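Local atomic coordinates of fatty acid amide hydrolase (Candida albicans, PDB entry 6KVR), a protein that probably hydrolyses monocarboxylic acid amides to a monocarboxylate and ammonium, as a member of the amidase signature family. Residues A[271-283]-A[313-327]. Numbering follows the deposited sequence.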
ATOM      1  N   ARG A 271       3.823  13.266  10.588  1.00 24.41           N
ATOM      2  CA  ARG A 271       4.103  12.047   9.837  1.00 20.91           C
ATOM      3  C   ARG A 271       2.791  11.488   9.283  1.00 20.46           C
ATOM      4  O   ARG A 271       1.997  10.908  10.034  1.00 22.36           O
ATOM      5  CB  ARG A 271       4.784  10.999  10.716  1.00 23.83           C
ATOM      6  CG  ARG A 271       5.180   9.756   9.930  1.00 25.93           C
ATOM      7  CD  ARG A 271       5.354   8.488  10.755  1.00 24.56           C
ATOM      8  NE  ARG A 271       4.111   7.749  10.743  1.00 34.31           N
ATOM      9  CZ  ARG A 271       3.783   6.788   9.889  1.00 31.03           C
ATOM     10  NH1 ARG A 271       4.659   6.276   9.028  1.00 28.03           N
ATOM     11  NH2 ARG A 271       2.535   6.342   9.885  1.00 29.82           N
ATOM     12  N   PRO A 272       2.508  11.634   7.999  1.00 19.69           N
ATOM     13  CA  PRO A 272       1.239  11.117   7.472  1.00 23.52           C
ATOM     14  C   PRO A 272       1.283   9.608   7.247  1.00 25.56           C
ATOM     15  O   PRO A 272       2.348   8.973   7.259  1.00 21.68           O
ATOM     16  CB  PRO A 272       1.054  11.875   6.156  1.00 25.95           C
ATOM     17  CG  PRO A 272       2.390  12.485   5.831  1.00 25.17           C
ATOM     18  CD  PRO A 272       3.281  12.407   7.015  1.00 23.11           C
ATOM     19  N   THR A 273       0.086   9.033   7.098  1.00 20.35           N
ATOM     20  CA  THR A 273      -0.023   7.640   6.677  1.00 23.19           C
ATOM     21  C   THR A 273       0.708   7.462   5.358  1.00 22.57           C
ATOM     22  O   THR A 273       0.702   8.362   4.511  1.00 22.25           O
ATOM     23  CB  THR A 273      -1.496   7.222   6.493  1.00 28.45           C
ATOM     24  OG1 THR A 273      -2.316   7.793   7.516  1.00 25.86           O
ATOM     25  CG2 THR A 273      -1.627   5.690   6.566  1.00 25.58           C
ATOM     26  N   THR A 274       1.326   6.295   5.169  1.00 25.06           N
ATOM     27  CA  THR A 274       2.084   6.079   3.942  1.00 19.86           C
ATOM     28  C   THR A 274       1.193   6.231   2.717  1.00 21.80           C
ATOM     29  O   THR A 274      -0.021   5.998   2.764  1.00 25.59           O
ATOM     30  CB  THR A 274       2.737   4.695   3.913  1.00 24.67           C
ATOM     31  OG1 THR A 274       1.734   3.690   4.114  1.00 27.80           O
ATOM     32  CG2 THR A 274       3.828   4.567   4.991  1.00 23.96           C
ATOM     33  N   LYS A 275       1.822   6.642   1.616  1.00 21.88           N
ATOM     34  CA  LYS A 275       1.263   6.661   0.267  1.00 25.66           C
ATOM     35  C   LYS A 275       0.265   7.788   0.039  1.00 24.73           C
ATOM     36  O   LYS A 275      -0.509   7.735  -0.903  1.00 27.09           O
ATOM     37  CB  LYS A 275       0.646   5.309  -0.104  1.00 30.70           C
ATOM     38  CG  LYS A 275       1.625   4.140   0.095  1.00 28.92           C
ATOM     39  CD  LYS A 275       0.946   2.942   0.756  1.00 44.28           C
ATOM     40  CE  LYS A 275       0.583   1.836  -0.267  1.00 49.19           C
ATOM     41  NZ  LYS A 275      -0.490   0.869   0.189  1.00 45.93           N
ATOM     42  N   ARG A 276       0.280   8.832   0.858  1.00 22.39           N
ATOM     43  CA  ARG A 276      -0.470  10.035   0.541  1.00 21.88           C
ATOM     44  C   ARG A 276       0.419  11.104  -0.089  1.00 27.87           C
ATOM     45  O   ARG A 276       0.034  11.727  -1.084  1.00 26.07           O
ATOM     46  CB  ARG A 276      -1.147  10.577   1.810  1.00 23.42           C
ATOM     47  CG  ARG A 276      -2.061   9.581   2.504  1.00 23.99           C
ATOM     48  CD  ARG A 276      -3.037  10.255   3.481  1.00 29.74           C
ATOM     49  NE  ARG A 276      -4.191  10.853   2.816  1.00 27.70           N
ATOM     50  CZ  ARG A 276      -5.296  11.263   3.431  1.00 29.40           C
ATOM     51  NH1 ARG A 276      -5.465  11.098   4.733  1.00 22.26           N
ATOM     52  NH2 ARG A 276      -6.251  11.867   2.721  1.00 27.59           N
ATOM     53  N   ILE A 277       1.620  11.296   0.453  1.00 20.83           N
ATOM     54  CA  ILE A 277       2.597  12.250  -0.050  1.00 27.63           C
ATOM     55  C   ILE A 277       3.700  11.452  -0.743  1.00 25.89           C
ATOM     56  O   ILE A 277       4.160  10.438  -0.209  1.00 26.10           O
ATOM     57  CB  ILE A 277       3.141  13.133   1.099  1.00 26.21           C
ATOM     58  CG1 ILE A 277       2.090  14.173   1.507  1.00 32.14           C
ATOM     59  CG2 ILE A 277       4.352  13.906   0.681  1.00 21.22           C
ATOM     60  CD1 ILE A 277       0.966  13.642   2.309  1.00 32.10           C
ATOM     61  N   SER A 278       4.103  11.885  -1.937  1.00 22.04           N
ATOM     62  CA  SER A 278       5.125  11.154  -2.686  1.00 25.08           C
ATOM     63  C   SER A 278       6.524  11.279  -2.074  1.00 28.57           C
ATOM     64  O   SER A 278       6.944  12.359  -1.642  1.00 23.48           O
ATOM     65  CB  SER A 278       5.180  11.649  -4.127  1.00 25.41           C
ATOM     66  OG  SER A 278       6.166  10.925  -4.848  1.00 26.70           O
ATOM     67  N   VAL A 279       7.257  10.159  -2.063  1.00 26.26           N
ATOM     68  CA  VAL A 279       8.690  10.159  -1.772  1.00 25.96           C
ATOM     69  C   VAL A 279       9.516   9.894  -3.023  1.00 30.65           C
ATOM     70  O   VAL A 279      10.733   9.735  -2.929  1.00 29.98           O
ATOM     71  CB  VAL A 279       9.066   9.156  -0.663  1.00 25.39           C
ATOM     72  CG1 VAL A 279       8.364   9.505   0.649  1.00 24.48           C
ATOM     73  CG2 VAL A 279       8.733   7.732  -1.086  1.00 23.95           C
ATOM     74  N   LYS A 280       8.888   9.857  -4.195  1.00 26.36           N
ATOM     75  CA  LYS A 280       9.612   9.588  -5.433  1.00 28.95           C
ATOM     76  C   LYS A 280      10.590  10.716  -5.778  1.00 27.37           C
ATOM     77  O   LYS A 280      10.231  11.895  -5.764  1.00 26.69           O
ATOM     78  CB  LYS A 280       8.614   9.373  -6.577  1.00 26.08           C
ATOM     79  CG  LYS A 280       9.269   9.122  -7.918  1.00 37.86           C
ATOM     80  CD  LYS A 280       8.243   8.956  -9.035  1.00 44.52           C
ATOM     81  CE  LYS A 280       8.919   8.943 -10.405  1.00 46.12           C
ATOM     82  NZ  LYS A 280       7.880   8.664 -11.431  1.00 50.24           N
ATOM     83  N   GLY A 281      11.827  10.351  -6.103  1.00 24.71           N
ATOM     84  CA  GLY A 281      12.786  11.318  -6.607  1.00 25.72           C
ATOM     85  C   GLY A 281      13.717  11.896  -5.556  1.00 26.77           C
ATOM     86  O   GLY A 281      13.599  13.065  -5.190  1.00 25.59           O
ATOM     87  N   GLY A 282      14.637  11.083  -5.058  1.00 23.95           N
ATOM     88  CA  GLY A 282      15.587  11.518  -4.050  1.00 26.58           C
ATOM     89  C   GLY A 282      16.671  10.472  -3.889  1.00 26.88           C
ATOM     90  O   GLY A 282      16.696   9.459  -4.595  1.00 28.18           O
ATOM     91  N   VAL A 283      17.575  10.734  -2.950  1.00 22.22           N
ATOM     92  CA  VAL A 283      18.704   9.852  -2.668  1.00 27.85           C
ATOM     93  C   VAL A 283      18.542   9.282  -1.263  1.00 31.94           C
ATOM     94  O   VAL A 283      18.329  10.032  -0.298  1.00 25.98           O
ATOM     95  CB  VAL A 283      20.053  10.590  -2.806  1.00 29.42           C
ATOM     96  CG1 VAL A 283      21.185   9.732  -2.260  1.00 23.87           C
ATOM     97  CG2 VAL A 283      20.319  10.922  -4.245  1.00 25.83           C
ATOM     98  N   TYR A 313      -1.383  20.085  -1.298  1.00 26.95           N
ATOM     99  CA  TYR A 313      -0.577  19.063  -1.957  1.00 23.86           C
ATOM    100  C   TYR A 313      -1.462  18.004  -2.595  1.00 24.96           C
ATOM    101  O   TYR A 313      -1.317  17.694  -3.778  1.00 23.91           O
ATOM    102  CB  TYR A 313       0.385  18.421  -0.950  1.00 22.13           C
ATOM    103  CG  TYR A 313       1.355  17.400  -1.541  1.00 27.09           C
ATOM    104  CD1 TYR A 313       0.954  16.086  -1.804  1.00 24.56           C
ATOM    105  CD2 TYR A 313       2.672  17.751  -1.832  1.00 25.14           C
ATOM    106  CE1 TYR A 313       1.832  15.160  -2.328  1.00 22.85           C
ATOM    107  CE2 TYR A 313       3.552  16.836  -2.362  1.00 25.59           C
ATOM    108  CZ  TYR A 313       3.129  15.537  -2.609  1.00 25.50           C
ATOM    109  OH  TYR A 313       4.015  14.620  -3.130  1.00 25.95           O
ATOM    110  N   ILE A 314      -2.403  17.454  -1.827  1.00 23.77           N
ATOM    111  CA  ILE A 314      -3.181  16.315  -2.290  1.00 25.03           C
ATOM    112  C   ILE A 314      -4.278  16.756  -3.256  1.00 30.94           C
ATOM    113  O   ILE A 314      -4.365  16.250  -4.382  1.00 31.20           O
ATOM    114  CB  ILE A 314      -3.757  15.556  -1.082  1.00 26.69           C
ATOM    115  CG1 ILE A 314      -2.638  14.854  -0.309  1.00 24.49           C
ATOM    116  CG2 ILE A 314      -4.881  14.596  -1.520  1.00 21.98           C
ATOM    117  CD1 ILE A 314      -3.034  14.435   1.100  1.00 26.87           C
ATOM    118  N   ASN A 315      -5.127  17.703  -2.839  1.00 26.78           N
ATOM    119  CA  ASN A 315      -6.315  18.022  -3.626  1.00 29.76           C
ATOM    120  C   ASN A 315      -5.982  18.850  -4.862  1.00 28.86           C
ATOM    121  O   ASN A 315      -6.677  18.742  -5.875  1.00 36.29           O
ATOM    122  CB  ASN A 315      -7.359  18.733  -2.752  1.00 27.14           C
ATOM    123  CG  ASN A 315      -8.018  17.796  -1.751  1.00 30.15           C
ATOM    124  OD1 ASN A 315      -7.879  16.567  -1.835  1.00 31.96           O
ATOM    125  ND2 ASN A 315      -8.752  18.369  -0.798  1.00 29.47           N
ATOM    126  N   GLU A 316      -4.915  19.639  -4.823  1.00 28.90           N
ATOM    127  CA  GLU A 316      -4.496  20.425  -5.976  1.00 31.18           C
ATOM    128  C   GLU A 316      -3.243  19.904  -6.669  1.00 35.15           C
ATOM    129  O   GLU A 316      -3.124  20.044  -7.888  1.00 35.00           O
ATOM    130  CB  GLU A 316      -4.253  21.878  -5.557  1.00 33.62           C
ATOM    131  CG  GLU A 316      -5.457  22.500  -4.873  1.00 41.79           C
ATOM    132  CD  GLU A 316      -5.718  23.926  -5.331  1.00 56.03           C
ATOM    133  OE1 GLU A 316      -5.745  24.157  -6.567  1.00 63.44           O
ATOM    134  OE2 GLU A 316      -5.893  24.809  -4.458  1.00 59.86           O
ATOM    135  N   GLY A 317      -2.290  19.333  -5.932  1.00 33.78           N
ATOM    136  CA  GLY A 317      -1.112  18.780  -6.577  1.00 33.19           C
ATOM    137  C   GLY A 317      -1.359  17.445  -7.257  1.00 27.81           C
ATOM    138  O   GLY A 317      -0.653  17.106  -8.211  1.00 26.97           O
ATOM    139  N   LYS A 318      -2.341  16.677  -6.782  1.00 26.64           N
ATOM    140  CA  LYS A 318      -2.735  15.409  -7.377  1.00 33.78           C
ATOM    141  C   LYS A 318      -1.531  14.486  -7.639  1.00 28.11           C
ATOM    142  O   LYS A 318      -1.239  14.167  -8.790  1.00 25.24           O
ATOM    143  CB  LYS A 318      -3.506  15.640  -8.670  1.00 33.01           C
ATOM    144  CG  LYS A 318      -4.829  16.415  -8.530  1.00 38.57           C
ATOM    145  CD  LYS A 318      -5.308  16.894  -9.915  1.00 38.54           C
ATOM    146  CE  LYS A 318      -6.570  17.733  -9.845  1.00 45.47           C
ATOM    147  NZ  LYS A 318      -7.786  16.933  -9.521  1.00 54.61           N
ATOM    148  N   PRO A 319      -0.817  14.065  -6.587  1.00 22.74           N
ATOM    149  CA  PRO A 319       0.446  13.340  -6.812  1.00 24.24           C
ATOM    150  C   PRO A 319       0.280  12.024  -7.569  1.00 29.08           C
ATOM    151  O   PRO A 319       1.220  11.602  -8.264  1.00 29.41           O
ATOM    152  CB  PRO A 319       0.961  13.094  -5.389  1.00 19.50           C
ATOM    153  CG  PRO A 319      -0.251  13.120  -4.548  1.00 20.97           C
ATOM    154  CD  PRO A 319      -1.160  14.129  -5.159  1.00 22.64           C
ATOM    155  N   TRP A 320      -0.874  11.352  -7.444  1.00 23.65           N
ATOM    156  CA  TRP A 320      -1.096  10.119  -8.192  1.00 32.36           C
ATOM    157  C   TRP A 320      -0.964  10.334  -9.692  1.00 31.06           C
ATOM    158  O   TRP A 320      -0.700   9.373 -10.420  1.00 32.40           O
ATOM    159  CB  TRP A 320      -2.477   9.516  -7.869  1.00 28.52           C
ATOM    160  CG  TRP A 320      -3.592  10.464  -8.117  1.00 33.39           C
ATOM    161  CD1 TRP A 320      -4.313  10.597  -9.269  1.00 33.45           C
ATOM    162  CD2 TRP A 320      -4.103  11.448  -7.204  1.00 30.89           C
ATOM    163  NE1 TRP A 320      -5.247  11.599  -9.129  1.00 35.68           N
ATOM    164  CE2 TRP A 320      -5.141  12.135  -7.871  1.00 34.87           C
ATOM    165  CE3 TRP A 320      -3.789  11.808  -5.889  1.00 31.59           C
ATOM    166  CZ2 TRP A 320      -5.873  13.160  -7.263  1.00 34.91           C
ATOM    167  CZ3 TRP A 320      -4.522  12.833  -5.278  1.00 26.66           C
ATOM    168  CH2 TRP A 320      -5.546  13.496  -5.969  1.00 30.94           C
ATOM    169  N   GLU A 321      -1.106  11.574 -10.172  1.00 28.33           N
ATOM    170  CA  GLU A 321      -0.970  11.827 -11.601  1.00 32.67           C
ATOM    171  C   GLU A 321       0.472  11.718 -12.095  1.00 35.92           C
ATOM    172  O   GLU A 321       0.686  11.544 -13.300  1.00 31.89           O
ATOM    173  CB  GLU A 321      -1.561  13.196 -11.935  1.00 31.14           C
ATOM    174  CG  GLU A 321      -3.083  13.163 -11.969  1.00 40.71           C
ATOM    175  CD  GLU A 321      -3.717  14.437 -12.511  1.00 41.45           C
ATOM    176  OE1 GLU A 321      -2.984  15.382 -12.875  1.00 44.46           O
ATOM    177  OE2 GLU A 321      -4.964  14.486 -12.565  1.00 50.00           O
ATOM    178  N   SER A 322       1.466  11.806 -11.205  1.00 30.35           N
ATOM    179  CA  SER A 322       2.854  11.613 -11.613  1.00 33.88           C
ATOM    180  C   SER A 322       3.599  10.560 -10.799  1.00 32.85           C
ATOM    181  O   SER A 322       4.721  10.199 -11.175  1.00 36.86           O
ATOM    182  CB  SER A 322       3.633  12.946 -11.554  1.00 36.06           C
ATOM    183  OG  SER A 322       3.238  13.761 -10.465  1.00 34.43           O
ATOM    184  N   ASP A 323       3.012  10.047  -9.724  1.00 28.68           N
ATOM    185  CA  ASP A 323       3.604   9.001  -8.897  1.00 27.49           C
ATOM    186  C   ASP A 323       2.527   7.953  -8.677  1.00 33.91           C
ATOM    187  O   ASP A 323       1.552   8.194  -7.951  1.00 30.57           O
ATOM    188  CB  ASP A 323       4.116   9.567  -7.572  1.00 30.34           C
ATOM    189  CG  ASP A 323       4.546   8.488  -6.575  1.00 37.00           C
ATOM    190  OD1 ASP A 323       4.659   7.289  -6.943  1.00 37.19           O
ATOM    191  OD2 ASP A 323       4.795   8.865  -5.398  1.00 34.27           O
ATOM    192  N   SER A 324       2.712   6.790  -9.309  1.00 34.72           N
ATOM    193  CA  SER A 324       1.694   5.749  -9.296  1.00 31.29           C
ATOM    194  C   SER A 324       1.470   5.183  -7.895  1.00 32.08           C
ATOM    195  O   SER A 324       0.378   4.686  -7.602  1.00 35.34           O
ATOM    196  CB  SER A 324       2.102   4.638 -10.261  1.00 31.38           C
ATOM    197  OG  SER A 324       1.059   3.690 -10.357  1.00 44.43           O
ATOM    198  N   THR A 325       2.488   5.243  -7.023  1.00 29.58           N
ATOM    199  CA  THR A 325       2.354   4.782  -5.641  1.00 31.19           C
ATOM    200  C   THR A 325       1.406   5.664  -4.829  1.00 34.19           C
ATOM    201  O   THR A 325       0.801   5.194  -3.853  1.00 30.03           O
ATOM    202  CB  THR A 325       3.733   4.766  -4.972  1.00 36.48           C
ATOM    203  OG1 THR A 325       4.623   3.937  -5.726  1.00 38.56           O
ATOM    204  CG2 THR A 325       3.650   4.245  -3.539  1.00 35.81           C
ATOM    205  N   SER A 326       1.271   6.937  -5.195  1.00 26.91           N
ATOM    206  CA  SER A 326       0.472   7.846  -4.386  1.00 30.39           C
ATOM    207  C   SER A 326      -1.018   7.568  -4.562  1.00 30.18           C
ATOM    208  O   SER A 326      -1.503   7.410  -5.684  1.00 31.43           O
ATOM    209  CB  SER A 326       0.797   9.291  -4.751  1.00 28.18           C
ATOM    210  OG  SER A 326       2.074   9.642  -4.248  1.00 28.53           O
ATOM    211  N   LEU A 327      -1.744   7.528  -3.448  1.00 26.85           N
ATOM    212  CA  LEU A 327      -3.152   7.175  -3.444  1.00 28.83           C
ATOM    213  C   LEU A 327      -4.014   8.377  -3.827  1.00 29.42           C
ATOM    214  O   LEU A 327      -3.780   9.492  -3.349  1.00 28.48           O
ATOM    215  CB  LEU A 327      -3.580   6.670  -2.066  1.00 30.05           C
ATOM    216  CG  LEU A 327      -2.957   5.393  -1.492  1.00 34.97           C
ATOM    217  CD1 LEU A 327      -3.555   5.093  -0.113  1.00 29.92           C
ATOM    218  CD2 LEU A 327      -3.148   4.215  -2.437  1.00 30.87           C
TER
HETATM  219  O   HOH W   1      -2.453  11.515  -2.109  1.00 25.20           O
HETATM  220  O   HOH W   2       3.266   8.483  -1.967  1.00 41.36           O
HETATM  221  O   HOH W   3       6.171   7.712  -3.296  1.00 29.02           O
HETATM  222  O   HOH W   4       7.049  11.737 -12.264  1.00 51.16           O
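The loop that leaves strand 268-271 of the central sheet is pinned to the C-terminal end of helix 303-317 and the turns after it, where S278 meets Y313 and D323. S278 is held through both its hydroxyl and its backbone N. S278 OG, anti to the backbone N (chi1 -179°), gives its proton to D323 OD2 at 2.5 Å, meeting the carboxylate from above its plane, and also accepts from K280 N, closing an ST turn. S278 N donates to Y313 OH at 3.0 Å, a hydroxyl also bonded to T186. The carboxylate serves both segments: D323 OD1 takes T325 N in an Asx turn, while a water joins OD2 to V279 N. Next to these polar bonds, I277 lays CG1 over one face of the Y313 ring, 4.3 Å from the centroid, in a CH-pi contact; I277 CG2 reaches Y313 CZ at 3.9 Å. Within the type II turn T273-R276, K275 O accepts a nearly straight bond from L327 N, 2.8 Å, and a water links R276 O with L327 O. R276 turns its guanidinium to D552 and E553, whereas K280 NZ makes a salt bridge with D449 of the second subunit. Beside the subunit interface, the bond between a serine closing an ST turn and an aspartate closing an Asx turn thus helps hold the loop between strands 268-271 and 295-300 of the amidase fold's mixed sheet against the C-terminal end of helix 303-317.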